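Long-range contact in LPXTG cell wall surface protein (Streptococcus gordonii, PDB 7AVH), which is a cell-wall-linked surface adhesin whose tandem SHIRT repeats probably form an elongated stalk that projects its N-terminal region from the bacterium: residues A88-V93 and L108-Q113. Residues are numbered along the deposited sequence; the frame is centred on the assembly and turned at random.
Sequences ATHEFV and LLPADQ
Ala88 and Gln113 form an antiparallel hydrogen-bonded pair, Ala88 N giving to Gln113 O and Gln113 N to Ala88 O, both at 2.9 Å. The two backbones run roughly antiparallel, stay close at Thr89 and Asp112, and separate from His90 onward, where side chains and a water fill the gap. The side chains of Pro110 and His90 cross at about a right angle. Pro110 CB makes a CH-pi contact 3.8 Å from the His90 ring centroid, almost on the normal. His90 CB points toward the loop, and with CG anti to the carbonyl carbon (chi1 -57°) the ring presents one face to Pro110. In the plane of that ring, a water is hydrogen-bonded to His90 ND1 at 2.9 Å. The same water donates to Pro110 O at 2.8 Å and to Asp112 OD1 at 2.7 Å, bridging strand and loop. His90 NE2 is hydrogen-bonded to Thr125 N, so both ring nitrogens have polar partners. This is the second SHIRT domain of the construct. Residues 108-112 lead from the short helix 103-106 into the edge strand 113-117, which begins at Gln113. On the other side of strand 72-94 runs strand 156-166, whose His157 holds the polar ends of Thr89 and Glu91. Leu109 CD1 stands over one face of the Phe92 ring, 3.8 Å from its centroid. With CG anti to the backbone N (chi1 -173°), the leucine reaches in toward the strand from the loop side, and CD1 touches Glu91 CA. Trp162 meets Phe92 edge-to-face. Thr89 and Asp112 lie side by side, with Thr89 CG2 3.4 Å from Asp112 OD1.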
loop_
_atom_site.group_PDB
_atom_site.type_symbol
_atom_site.label_atom_id
_atom_site.label_comp_id
_atom_site.label_asym_id
_atom_site.label_seq_id
_atom_site.Cartn_x
_atom_site.Cartn_y
_atom_site.Cartn_z
ATOM N N ALA A 88 2.157 12.805 -2.109
ATOM C CA ALA A 88 2.077 14.053 -2.885
ATOM C C ALA A 88 2.125 15.218 -1.935
ATOM O O ALA A 88 1.337 15.286 -1.023
ATOM C CB ALA A 88 0.811 14.087 -3.696
ATOM N N THR A 89 3.132 16.091 -2.150
ATOM C CA THR A 89 3.351 17.239 -1.284
ATOM C C THR A 89 3.041 18.535 -2.048
ATOM O O THR A 89 2.905 18.530 -3.269
ATOM C CB THR A 89 4.826 17.167 -0.821
ATOM O OG1 THR A 89 5.684 17.191 -1.960
ATOM C CG2 THR A 89 5.106 15.846 -0.062
ATOM N N HIS A 90 3.029 19.595 -1.239
ATOM C CA HIS A 90 2.641 20.933 -1.747
ATOM C C HIS A 90 3.664 21.904 -1.274
ATOM O O HIS A 90 4.244 21.837 -0.204
ATOM C CB HIS A 90 1.236 21.275 -1.188
ATOM C CG HIS A 90 0.154 20.298 -1.495
ATOM N ND1 HIS A 90 0.004 19.106 -0.779
ATOM C CD2 HIS A 90 -0.831 20.296 -2.404
ATOM C CE1 HIS A 90 -1.035 18.476 -1.272
ATOM N NE2 HIS A 90 -1.574 19.121 -2.303
ATOM N N GLU A 91 3.689 23.007 -2.056
ATOM C CA GLU A 91 4.480 24.195 -1.719
ATOM C C GLU A 91 3.747 25.431 -2.264
ATOM O O GLU A 91 3.087 25.303 -3.263
ATOM C CB GLU A 91 5.849 24.126 -2.370
ATOM C CG GLU A 91 6.765 25.298 -2.389
ATOM C CD GLU A 91 8.065 25.123 -3.116
ATOM O OE1 GLU A 91 8.345 24.030 -3.795
ATOM O OE2 GLU A 91 8.861 26.109 -2.946
ATOM N N PHE A 92 3.887 26.522 -1.559
ATOM C CA PHE A 92 3.379 27.822 -2.080
ATOM C C PHE A 92 4.534 28.765 -2.346
ATOM O O PHE A 92 5.525 28.821 -1.643
ATOM C CB PHE A 92 2.498 28.458 -1.027
ATOM C CG PHE A 92 1.168 27.819 -0.766
ATOM C CD1 PHE A 92 0.532 27.008 -1.676
ATOM C CD2 PHE A 92 0.484 28.156 0.393
ATOM C CE1 PHE A 92 -0.770 26.518 -1.453
ATOM C CE2 PHE A 92 -0.809 27.677 0.629
ATOM C CZ PHE A 92 -1.458 26.875 -0.295
ATOM N N VAL A 93 4.298 29.551 -3.398
ATOM C CA VAL A 93 5.248 30.621 -3.798
ATOM C C VAL A 93 4.417 31.886 -4.117
ATOM O O VAL A 93 3.255 31.795 -4.502
ATOM C CB VAL A 93 6.064 30.208 -5.050
ATOM C CG1 VAL A 93 6.996 29.052 -4.786
ATOM C CG2 VAL A 93 5.224 29.967 -6.282
ATOM N N LEU A 108 -1.988 27.998 5.150
ATOM C CA LEU A 108 -2.986 27.306 4.343
ATOM C C LEU A 108 -2.360 26.196 3.470
ATOM O O LEU A 108 -3.070 25.590 2.688
ATOM C CB LEU A 108 -3.734 28.307 3.445
ATOM C CG LEU A 108 -4.541 29.363 4.222
ATOM C CD1 LEU A 108 -5.005 30.450 3.239
ATOM C CD2 LEU A 108 -5.685 28.742 4.942
ATOM N N LEU A 109 -1.073 25.936 3.661
ATOM C CA LEU A 109 -0.451 24.900 2.839
ATOM C C LEU A 109 -1.126 23.554 3.134
ATOM O O LEU A 109 -1.165 23.147 4.325
ATOM C CB LEU A 109 1.030 24.786 3.176
ATOM C CG LEU A 109 1.785 23.862 2.253
ATOM C CD1 LEU A 109 1.880 24.476 0.820
ATOM C CD2 LEU A 109 3.155 23.653 2.806
ATOM N N PRO A 110 -1.613 22.819 2.136
ATOM C CA PRO A 110 -2.285 21.535 2.448
ATOM C C PRO A 110 -1.292 20.534 3.026
ATOM O O PRO A 110 -0.118 20.548 2.780
ATOM C CB PRO A 110 -2.777 21.072 1.082
ATOM C CG PRO A 110 -2.945 22.349 0.318
ATOM C CD PRO A 110 -1.783 23.166 0.728
ATOM N N ALA A 111 -1.900 19.600 3.757
ATOM C CA ALA A 111 -1.216 18.414 4.233
ATOM C C ALA A 111 -0.694 17.537 3.087
ATOM O O ALA A 111 -1.276 17.501 1.993
ATOM C CB ALA A 111 -2.210 17.623 5.087
ATOM N N ASP A 112 0.350 16.758 3.381
ATOM C CA ASP A 112 0.772 15.771 2.388
ATOM C C ASP A 112 -0.344 14.708 2.179
ATOM O O ASP A 112 -1.078 14.379 3.142
ATOM C CB ASP A 112 1.995 15.022 2.854
ATOM C CG ASP A 112 3.245 15.788 3.054
ATOM O OD1 ASP A 112 3.275 16.980 2.616
ATOM O OD2 ASP A 112 4.208 15.227 3.576
ATOM N N GLN A 113 -0.498 14.301 0.952
ATOM C CA GLN A 113 -1.324 13.128 0.615
ATOM C C GLN A 113 -0.432 11.900 0.717
ATOM O O GLN A 113 0.657 11.899 0.219
ATOM C CB GLN A 113 -1.935 13.220 -0.743
ATOM C CG GLN A 113 -2.749 14.464 -0.971
ATOM C CD GLN A 113 -3.096 14.567 -2.425
ATOM O OE1 GLN A 113 -3.087 13.592 -3.191
ATOM N NE2 GLN A 113 -3.432 15.754 -2.854
HETATM O O HOH W 1 1.857 19.000 1.442
#